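Local coordinates for protein superoxide dismutase (Anaplasma phagocytophilum, PDB 3JS4) that probably dismutates superoxide radicals into dioxygen and hydrogen peroxide at an iron(III) centre, as an iron/manganese-type superoxide dismutase, at residues A[141-152]-A[164-173]; A[70-78]-A[91-102]. All coordinates share one frame; numbering follows the deposited sequence.

Contact 1: A[141-152]-A[164-173]; sequences SGLGQFGSGWVW and VVSTANADSP. With NA (sodium ion), chain F.
Strand segments 149-152 and 164-168 run antiparallel at 164°, their axes 4.7 Å apart, with Trp150 facing Thr167 and Trp152 facing Val165 as hydrogen-bonded pairs and Gly149-Ala168 and Val151-Ser166 as non-hydrogen-bonded ones. A backbone bond from Asn169 N to Ser148 O carries the ladder one step past the strand end. Gly149 suits its place because a side chain there would run into Thr167 O. On one face of the sheet the ring of Trp152 is held in two ways. Trp152 NE1 gives a nearly straight bond, in the ring plane, to Thr167 OG1 (2.9 Å), while Pro173 lays CD over one face, 3.4 Å from the centroid of the six-membered ring of Trp152, a CH-pi contact. Thr167 OG1 sits between its own backbone N and carbonyl carbon (chi1 58°), from where it also donates to Asp171 O at 2.6 Å; the hydroxyl thus ties the tryptophan to the type II' turn Ala168-Asp171. Ser172 adds CB against Trp152 CZ2 at 3.4 Å. The ring of Trp150 meets Asn169 O at its edge, in plane. On the other face Val151 CG1 touches Val164 CG1 at 3.8 Å, small branched side chains that both touch Phe138 of helix 131-144. Gln145, bent at chi2 (52°), turns its amide back so that OE1 lies 3.0 Å from Ser166 OG, and a water bridges that hydroxyl to Ser141 O. Beyond the turn Pro173 O binds the sodium ion at 2.4 Å, alongside Thr176 and Gln179. This is the beta hairpin of the C-terminal domain of iron/manganese superoxide dismutases, whose Trp150 meets the ring of the iron ligand His101 edge-to-face.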
loop_
_atom_site.group_PDB
_atom_site.type_symbol
_atom_site.label_atom_id
_atom_site.label_comp_id
_atom_site.label_asym_id
_atom_site.label_seq_id
_atom_site.Cartn_x
_atom_site.Cartn_y
_atom_site.Cartn_z
ATOM N N SER A 141 8.162 0.248 12.207
ATOM C CA SER A 141 8.284 -0.518 10.979
ATOM C C SER A 141 8.652 0.417 9.815
ATOM O O SER A 141 9.507 0.092 8.991
ATOM C CB SER A 141 7.005 -1.294 10.699
ATOM O OG SER A 141 7.056 -1.925 9.430
ATOM N N GLY A 142 8.048 1.595 9.784
ATOM C CA GLY A 142 8.340 2.530 8.704
ATOM C C GLY A 142 9.758 3.068 8.744
ATOM O O GLY A 142 10.389 3.214 7.709
ATOM N N LEU A 143 10.258 3.367 9.940
ATOM C CA LEU A 143 11.606 3.935 10.089
ATOM C C LEU A 143 12.657 2.825 9.940
ATOM O O LEU A 143 13.840 3.102 9.680
ATOM C CB LEU A 143 11.745 4.674 11.435
ATOM C CG LEU A 143 10.773 5.832 11.690
ATOM C CD1 LEU A 143 10.825 6.376 13.131
ATOM C CD2 LEU A 143 11.017 6.952 10.679
ATOM N N GLY A 144 12.201 1.579 10.088
ATOM C CA GLY A 144 13.050 0.398 10.028
ATOM C C GLY A 144 13.295 -0.152 8.627
ATOM O O GLY A 144 14.228 -0.913 8.428
ATOM N N GLN A 145 12.454 0.232 7.657
ATOM C CA GLN A 145 12.623 -0.210 6.270
ATOM C C GLN A 145 13.665 0.652 5.552
ATOM O O GLN A 145 13.382 1.791 5.117
ATOM C CB GLN A 145 11.289 -0.164 5.502
ATOM C CG GLN A 145 11.387 -0.766 4.075
ATOM C CD GLN A 145 11.991 -2.180 4.069
ATOM O OE1 GLN A 145 11.477 -3.100 4.720
ATOM N NE2 GLN A 145 13.079 -2.352 3.335
ATOM N N PHE A 146 14.855 0.093 5.392
ATOM C CA PHE A 146 15.982 0.847 4.864
ATOM C C PHE A 146 15.880 0.893 3.336
ATOM O O PHE A 146 15.616 -0.135 2.691
ATOM C CB PHE A 146 17.273 0.187 5.369
ATOM C CG PHE A 146 18.556 0.832 4.884
ATOM C CD1 PHE A 146 18.897 2.134 5.256
ATOM C CD2 PHE A 146 19.460 0.098 4.106
ATOM C CE1 PHE A 146 20.105 2.716 4.825
ATOM C CE2 PHE A 146 20.670 0.668 3.674
ATOM C CZ PHE A 146 20.990 1.983 4.032
ATOM N N GLY A 147 16.080 2.073 2.756
ATOM C CA GLY A 147 15.859 2.234 1.312
ATOM C C GLY A 147 14.380 2.361 0.983
ATOM O O GLY A 147 13.589 2.857 1.800
ATOM N N SER A 148 14.014 1.919 -0.217
ATOM C CA SER A 148 12.646 2.068 -0.730
ATOM C C SER A 148 11.771 0.905 -0.271
ATOM O O SER A 148 12.260 -0.218 -0.145
ATOM C CB SER A 148 12.671 2.079 -2.276
ATOM O OG SER A 148 13.605 3.032 -2.790
ATOM N N GLY A 149 10.480 1.164 -0.060
ATOM C CA GLY A 149 9.543 0.096 0.285
ATOM C C GLY A 149 8.189 0.529 0.799
ATOM O O GLY A 149 7.739 1.650 0.525
ATOM N N TRP A 150 7.549 -0.373 1.551
ATOM C CA TRP A 150 6.153 -0.238 1.950
ATOM C C TRP A 150 5.958 -0.773 3.380
ATOM O O TRP A 150 6.582 -1.765 3.777
ATOM C CB TRP A 150 5.244 -1.050 1.006
ATOM C CG TRP A 150 5.342 -0.614 -0.417
ATOM C CD1 TRP A 150 6.272 -1.013 -1.335
ATOM C CD2 TRP A 150 4.500 0.355 -1.089
ATOM N NE1 TRP A 150 6.055 -0.370 -2.541
ATOM C CE2 TRP A 150 4.980 0.476 -2.419
ATOM C CE3 TRP A 150 3.380 1.100 -0.705
ATOM C CZ2 TRP A 150 4.380 1.338 -3.375
ATOM C CZ3 TRP A 150 2.776 1.946 -1.660
ATOM C CH2 TRP A 150 3.297 2.068 -2.965
ATOM N N VAL A 151 5.050 -0.144 4.121
ATOM C CA VAL A 151 4.605 -0.656 5.421
ATOM C C VAL A 151 3.159 -1.154 5.281
ATOM O O VAL A 151 2.313 -0.476 4.680
ATOM C CB VAL A 151 4.736 0.442 6.481
ATOM C CG1 VAL A 151 4.216 0.006 7.851
ATOM C CG2 VAL A 151 6.195 0.874 6.562
ATOM N N TRP A 152 2.899 -2.353 5.791
ATOM C CA TRP A 152 1.571 -2.967 5.703
ATOM C C TRP A 152 0.967 -3.269 7.077
ATOM O O TRP A 152 1.641 -3.841 7.949
ATOM C CB TRP A 152 1.639 -4.288 4.910
ATOM C CG TRP A 152 2.364 -4.153 3.604
ATOM C CD1 TRP A 152 3.710 -4.176 3.406
ATOM C CD2 TRP A 152 1.772 -3.924 2.314
ATOM N NE1 TRP A 152 3.999 -3.979 2.075
ATOM C CE2 TRP A 152 2.831 -3.820 1.382
ATOM C CE3 TRP A 152 0.451 -3.800 1.859
ATOM C CZ2 TRP A 152 2.615 -3.623 0.008
ATOM C CZ3 TRP A 152 0.236 -3.582 0.471
ATOM C CH2 TRP A 152 1.312 -3.498 -0.417
ATOM N N VAL A 164 1.967 -5.724 11.841
ATOM C CA VAL A 164 2.604 -4.772 10.927
ATOM C C VAL A 164 3.870 -5.415 10.342
ATOM O O VAL A 164 4.700 -5.952 11.097
ATOM C CB VAL A 164 2.946 -3.470 11.640
ATOM C CG1 VAL A 164 3.664 -2.504 10.680
ATOM C CG2 VAL A 164 1.657 -2.802 12.215
ATOM N N VAL A 165 3.997 -5.401 9.011
ATOM C CA VAL A 165 5.233 -5.860 8.368
ATOM C C VAL A 165 5.687 -4.834 7.327
ATOM O O VAL A 165 4.875 -4.085 6.817
ATOM C CB VAL A 165 5.093 -7.260 7.677
ATOM C CG1 VAL A 165 4.724 -8.360 8.699
ATOM C CG2 VAL A 165 4.055 -7.241 6.532
ATOM N N SER A 166 6.971 -4.815 6.983
ATOM C CA SER A 166 7.407 -3.986 5.869
ATOM C C SER A 166 7.994 -4.828 4.730
ATOM O O SER A 166 8.416 -5.991 4.922
ATOM C CB SER A 166 8.380 -2.896 6.321
ATOM O OG SER A 166 9.511 -3.452 6.978
ATOM N N THR A 167 7.961 -4.255 3.534
ATOM C CA THR A 167 8.584 -4.891 2.387
ATOM C C THR A 167 9.543 -3.932 1.670
ATOM O O THR A 167 9.417 -2.701 1.766
ATOM C CB THR A 167 7.533 -5.387 1.399
ATOM O OG1 THR A 167 6.718 -4.277 0.973
ATOM C CG2 THR A 167 6.651 -6.481 2.055
ATOM N N ALA A 168 10.496 -4.528 0.960
ATOM C CA ALA A 168 11.443 -3.782 0.127
ATOM C C ALA A 168 10.880 -3.538 -1.277
ATOM O O ALA A 168 10.214 -4.397 -1.843
ATOM C CB ALA A 168 12.795 -4.552 0.035
ATOM N N ASN A 169 11.184 -2.359 -1.825
ATOM C CA ASN A 169 10.994 -2.054 -3.241
ATOM C C ASN A 169 9.550 -2.288 -3.677
ATOM O O ASN A 169 8.677 -1.541 -3.231
ATOM C CB ASN A 169 12.039 -2.789 -4.082
ATOM C CG ASN A 169 13.460 -2.383 -3.707
ATOM O OD1 ASN A 169 13.705 -1.249 -3.259
ATOM N ND2 ASN A 169 14.396 -3.290 -3.893
ATOM N N ALA A 170 9.283 -3.339 -4.462
ATOM C CA ALA A 170 7.906 -3.621 -4.897
ATOM C C ALA A 170 7.220 -4.831 -4.229
ATOM O O ALA A 170 6.065 -5.143 -4.563
ATOM C CB ALA A 170 7.829 -3.767 -6.444
ATOM N N ASP A 171 7.914 -5.489 -3.302
ATOM C CA ASP A 171 7.385 -6.653 -2.588
ATOM C C ASP A 171 6.134 -6.262 -1.786
ATOM O O ASP A 171 6.007 -5.128 -1.330
ATOM C CB ASP A 171 8.456 -7.239 -1.649
ATOM C CG ASP A 171 9.622 -7.876 -2.403
ATOM O OD1 ASP A 171 9.616 -7.923 -3.652
ATOM O OD2 ASP A 171 10.568 -8.326 -1.738
ATOM N N SER A 172 5.215 -7.219 -1.632
ATOM C CA SER A 172 3.964 -7.000 -0.923
ATOM C C SER A 172 3.477 -8.332 -0.338
ATOM O O SER A 172 4.034 -9.405 -0.680
ATOM C CB SER A 172 2.886 -6.459 -1.864
ATOM O OG SER A 172 2.390 -7.512 -2.684
ATOM N N PRO A 173 2.433 -8.272 0.525
ATOM C CA PRO A 173 1.822 -9.482 1.071
ATOM C C PRO A 173 1.251 -10.426 0.013
ATOM O O PRO A 173 1.010 -11.578 0.341
ATOM C CB PRO A 173 0.726 -8.931 2.011
ATOM C CG PRO A 173 1.330 -7.654 2.532
ATOM C CD PRO A 173 2.034 -7.077 1.300
HETATM NA NA NA F . -0.805 -12.929 1.082
HETATM O O HOH W 1 10.777 -2.223 9.109
HETATM O O HOH W 2 11.860 -5.897 4.535
HETATM O O HOH W 3 -2.219 -14.618 1.710
HETATM O O HOH W 4 -2.545 -11.972 -0.088
#

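Contact 2: A[70-78]-A[91-102]; sequences GNESLGDIV and IFNNAAQIWNHD. With FE (Fe (III) ion), chain E.
The indole of Trp99 receives Leu74 CB at its edge, 4.2 Å from CD1 and near the ring plane, and the ring of Phe103 stacks on it. The backbone N of Gly75 also comes near Trp99 CD1. Phe92 brings CE1 to within 3.9 Å of Val78 CG1; its ring also meets His82 edge-to-face. With CG swung opposite its backbone N (chi1 160°), Phe92 reaches back to the end of segment 70-78. Between the two aromatics the contact is aliphatic. Leu74 is a knob in the hole formed by Ala95, Ile98, Trp99 and Asp102, its CD1 pressing on Ile98 CG2 at 3.5 Å while CD2 turns to Ala95. The short side chain of Ala95 makes room for Ile77 and Val78 as well: Ile77 CG2 lies 3.8 Å from Ala95 CB, and Val78 CG2 settles 3.6 Å from Ala96 CA. At the polar end Asn71 ND2 donates to Glu24 O and to a water, whose onward link to Asp102 OD2 is doubtful because it is too short. Behind the packed face, His101 binds iron through NE2 at 2.2 Å and gives its ND1 proton to Gln97 O at 2.6 Å. This ND1 bond, lying in the imidazole plane, limits the rotation of the ligand ring; the same oxygen also takes the helix bond from His101 N, from the opposite face of its plane. The chemistry is therefore divided: aliphatic and aromatic side chains join helices 74-83 and 89-106 on one side of the latter helix, and His101 carries the iron on another.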
loop_
_atom_site.group_PDB
_atom_site.type_symbol
_atom_site.label_atom_id
_atom_site.label_comp_id
_atom_site.label_asym_id
_atom_site.label_seq_id
_atom_site.Cartn_x
_atom_site.Cartn_y
_atom_site.Cartn_z
ATOM N N GLY A 70 -6.193 -6.776 -18.234
ATOM C CA GLY A 70 -6.490 -5.457 -17.680
ATOM C C GLY A 70 -6.155 -5.387 -16.207
ATOM O O GLY A 70 -5.567 -6.332 -15.655
ATOM N N ASN A 71 -6.551 -4.287 -15.563
ATOM C CA ASN A 71 -6.216 -4.038 -14.151
ATOM C C ASN A 71 -6.663 -5.139 -13.177
ATOM O O ASN A 71 -6.019 -5.370 -12.169
ATOM C CB ASN A 71 -6.738 -2.668 -13.701
ATOM C CG ASN A 71 -5.887 -1.527 -14.217
ATOM O OD1 ASN A 71 -5.305 -1.594 -15.304
ATOM N ND2 ASN A 71 -5.807 -0.472 -13.440
ATOM N N GLU A 72 -7.760 -5.826 -13.501
ATOM C CA GLU A 72 -8.305 -6.880 -12.634
ATOM C C GLU A 72 -7.365 -8.072 -12.537
ATOM O O GLU A 72 -7.458 -8.869 -11.603
ATOM C CB GLU A 72 -9.672 -7.350 -13.143
ATOM C CG GLU A 72 -10.329 -6.362 -14.097
ATOM C CD GLU A 72 -9.798 -6.484 -15.528
ATOM O OE1 GLU A 72 -9.597 -7.630 -15.993
ATOM O OE2 GLU A 72 -9.586 -5.440 -16.180
ATOM N N SER A 73 -6.471 -8.199 -13.509
ATOM C CA SER A 73 -5.492 -9.284 -13.506
ATOM C C SER A 73 -4.210 -8.917 -12.766
ATOM O O SER A 73 -3.312 -9.752 -12.668
ATOM C CB SER A 73 -5.129 -9.705 -14.938
ATOM O OG SER A 73 -6.245 -10.239 -15.619
ATOM N N LEU A 74 -4.106 -7.687 -12.258
ATOM C CA LEU A 74 -2.830 -7.238 -11.673
ATOM C C LEU A 74 -2.312 -8.183 -10.583
ATOM O O LEU A 74 -1.122 -8.553 -10.583
ATOM C CB LEU A 74 -2.887 -5.771 -11.204
ATOM C CG LEU A 74 -2.770 -4.698 -12.299
ATOM C CD1 LEU A 74 -3.058 -3.294 -11.757
ATOM C CD2 LEU A 74 -1.380 -4.740 -12.970
ATOM N N GLY A 75 -3.196 -8.586 -9.665
ATOM C CA GLY A 75 -2.817 -9.499 -8.569
ATOM C C GLY A 75 -2.233 -10.809 -9.092
ATOM O O GLY A 75 -1.179 -11.250 -8.630
ATOM N N ASP A 76 -2.891 -11.398 -10.089
ATOM C CA ASP A 76 -2.414 -12.611 -10.765
ATOM C C ASP A 76 -1.062 -12.446 -11.464
ATOM O O ASP A 76 -0.215 -13.348 -11.432
ATOM C CB ASP A 76 -3.440 -13.069 -11.822
ATOM C CG ASP A 76 -4.650 -13.762 -11.217
ATOM O OD1 ASP A 76 -4.610 -14.200 -10.038
ATOM O OD2 ASP A 76 -5.659 -13.873 -11.942
ATOM N N ILE A 77 -0.892 -11.303 -12.127
ATOM C CA ILE A 77 0.329 -11.006 -12.878
ATOM C C ILE A 77 1.515 -10.869 -11.932
ATOM O O ILE A 77 2.586 -11.383 -12.222
ATOM C CB ILE A 77 0.184 -9.711 -13.730
ATOM C CG1 ILE A 77 -0.864 -9.934 -14.834
ATOM C CG2 ILE A 77 1.555 -9.260 -14.282
ATOM C CD1 ILE A 77 -1.335 -8.687 -15.511
ATOM N N VAL A 78 1.297 -10.195 -10.798
ATOM C CA VAL A 78 2.327 -10.032 -9.781
ATOM C C VAL A 78 2.933 -11.379 -9.375
ATOM O O VAL A 78 4.146 -11.553 -9.432
ATOM C CB VAL A 78 1.786 -9.263 -8.547
ATOM C CG1 VAL A 78 2.771 -9.308 -7.393
ATOM C CG2 VAL A 78 1.492 -7.800 -8.924
ATOM N N ILE A 91 8.404 -6.974 -15.425
ATOM C CA ILE A 91 6.953 -7.046 -15.389
ATOM C C ILE A 91 6.468 -7.073 -13.934
ATOM O O ILE A 91 5.540 -6.358 -13.579
ATOM C CB ILE A 91 6.420 -8.247 -16.197
ATOM C CG1 ILE A 91 6.530 -7.946 -17.708
ATOM C CG2 ILE A 91 4.978 -8.528 -15.824
ATOM C CD1 ILE A 91 6.304 -9.180 -18.632
ATOM N N PHE A 92 7.112 -7.889 -13.100
ATOM C CA PHE A 92 6.795 -7.913 -11.678
ATOM C C PHE A 92 6.933 -6.536 -11.019
ATOM O O PHE A 92 5.999 -6.059 -10.363
ATOM C CB PHE A 92 7.652 -8.936 -10.923
ATOM C CG PHE A 92 7.722 -8.669 -9.440
ATOM C CD1 PHE A 92 6.616 -8.916 -8.633
ATOM C CD2 PHE A 92 8.882 -8.120 -8.867
ATOM C CE1 PHE A 92 6.659 -8.651 -7.252
ATOM C CE2 PHE A 92 8.946 -7.837 -7.481
ATOM C CZ PHE A 92 7.826 -8.099 -6.668
ATOM N N ASN A 93 8.096 -5.910 -11.174
ATOM C CA ASN A 93 8.325 -4.589 -10.572
ATOM C C ASN A 93 7.204 -3.599 -10.930
ATOM O O ASN A 93 6.711 -2.870 -10.057
ATOM C CB ASN A 93 9.663 -4.002 -11.041
ATOM C CG ASN A 93 10.875 -4.730 -10.471
ATOM O OD1 ASN A 93 10.801 -5.399 -9.432
ATOM N ND2 ASN A 93 12.021 -4.554 -11.137
ATOM N N ASN A 94 6.830 -3.539 -12.216
ATOM C CA ASN A 94 5.812 -2.572 -12.651
ATOM C C ASN A 94 4.372 -2.910 -12.257
ATOM O O ASN A 94 3.650 -2.018 -11.766
ATOM C CB ASN A 94 5.935 -2.234 -14.158
ATOM C CG ASN A 94 7.208 -1.448 -14.450
ATOM O OD1 ASN A 94 7.236 -0.222 -14.327
ATOM N ND2 ASN A 94 8.294 -2.169 -14.777
ATOM N N ALA A 95 3.969 -4.172 -12.466
ATOM C CA ALA A 95 2.637 -4.643 -12.046
ATOM C C ALA A 95 2.461 -4.480 -10.542
ATOM O O ALA A 95 1.429 -3.990 -10.084
ATOM C CB ALA A 95 2.422 -6.108 -12.430
ATOM N N ALA A 96 3.486 -4.872 -9.777
ATOM C CA ALA A 96 3.434 -4.798 -8.320
ATOM C C ALA A 96 3.338 -3.353 -7.879
ATOM O O ALA A 96 2.545 -3.015 -6.987
ATOM C CB ALA A 96 4.688 -5.508 -7.663
ATOM N N GLN A 97 4.125 -2.480 -8.505
ATOM C CA GLN A 97 4.025 -1.059 -8.145
ATOM C C GLN A 97 2.663 -0.466 -8.471
ATOM O O GLN A 97 2.161 0.386 -7.718
ATOM C CB GLN A 97 5.191 -0.226 -8.712
ATOM C CG GLN A 97 6.545 -0.518 -7.994
ATOM C CD GLN A 97 6.566 -0.010 -6.564
ATOM O OE1 GLN A 97 6.024 -0.638 -5.653
ATOM N NE2 GLN A 97 7.217 1.116 -6.354
ATOM N N ILE A 98 2.028 -0.919 -9.561
ATOM C CA ILE A 98 0.687 -0.385 -9.860
ATOM C C ILE A 98 -0.302 -0.843 -8.783
ATOM O O ILE A 98 -1.070 -0.038 -8.225
ATOM C CB ILE A 98 0.139 -0.805 -11.244
ATOM C CG1 ILE A 98 1.005 -0.268 -12.394
ATOM C CG2 ILE A 98 -1.303 -0.285 -11.394
ATOM C CD1 ILE A 98 0.704 -1.004 -13.760
ATOM N N TRP A 99 -0.274 -2.145 -8.504
ATOM C CA TRP A 99 -1.149 -2.750 -7.483
ATOM C C TRP A 99 -0.914 -2.073 -6.123
ATOM O O TRP A 99 -1.870 -1.702 -5.434
ATOM C CB TRP A 99 -0.900 -4.278 -7.378
ATOM C CG TRP A 99 -1.972 -4.993 -6.519
ATOM C CD1 TRP A 99 -3.076 -5.687 -6.982
ATOM C CD2 TRP A 99 -2.031 -5.065 -5.078
ATOM N NE1 TRP A 99 -3.812 -6.168 -5.921
ATOM C CE2 TRP A 99 -3.198 -5.803 -4.744
ATOM C CE3 TRP A 99 -1.209 -4.579 -4.038
ATOM C CZ2 TRP A 99 -3.568 -6.067 -3.408
ATOM C CZ3 TRP A 99 -1.581 -4.839 -2.704
ATOM C CH2 TRP A 99 -2.754 -5.593 -2.409
ATOM N N ASN A 100 0.350 -1.910 -5.731
ATOM C CA ASN A 100 0.677 -1.265 -4.453
ATOM C C ASN A 100 0.170 0.180 -4.337
ATOM O O ASN A 100 -0.321 0.595 -3.287
ATOM C CB ASN A 100 2.188 -1.226 -4.239
ATOM C CG ASN A 100 2.807 -2.612 -4.107
ATOM O OD1 ASN A 100 2.126 -3.578 -3.790
ATOM N ND2 ASN A 100 4.123 -2.695 -4.336
ATOM N N HIS A 101 0.362 0.970 -5.383
ATOM C CA HIS A 101 -0.129 2.355 -5.372
ATOM C C HIS A 101 -1.664 2.412 -5.331
ATOM O O HIS A 101 -2.229 3.238 -4.610
ATOM C CB HIS A 101 0.436 3.158 -6.560
ATOM C CG HIS A 101 1.870 3.551 -6.370
ATOM N ND1 HIS A 101 2.917 2.700 -6.677
ATOM C CD2 HIS A 101 2.430 4.667 -5.839
ATOM C CE1 HIS A 101 4.062 3.303 -6.392
ATOM N NE2 HIS A 101 3.797 4.484 -5.856
ATOM N N ASP A 102 -2.338 1.529 -6.071
ATOM C CA ASP A 102 -3.810 1.502 -6.031
ATOM C C ASP A 102 -4.216 1.272 -4.562
ATOM O O ASP A 102 -5.124 1.934 -4.044
ATOM C CB ASP A 102 -4.425 0.376 -6.902
ATOM C CG ASP A 102 -4.371 0.644 -8.418
ATOM O OD1 ASP A 102 -4.117 1.776 -8.886
ATOM O OD2 ASP A 102 -4.611 -0.327 -9.173
HETATM FE FE FE E . 5.232 5.568 -4.578
HETATM O O HOH W 5 -6.563 -0.229 -10.639
HETATM O O HOH W 6 6.480 3.698 -4.492
#

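Overall arrangement
Contact 2 closes before contact 1 opens along the chain: segments 70-78 and 91-102 belong to the alpha-hairpin domain, segments 141-152 and 164-173 to the C-terminal domain. Their centres are about 17 Å apart, yet they touch where helix 89-106 lies against the sheet. Trp150 NE1 is 3.1 Å from Gln97 OE1, probably a hydrogen bond, and Asn100 ND2 probably donates to Ala170 O. The iron site spans this junction, taking His45 and His101 from the first domain and Asp186 and His190 from the second. The iron therefore lies where the two domains meet, with His101 in contact 2 and Trp150 of contact 1 beside it, consistent with the two-domain architecture of the family.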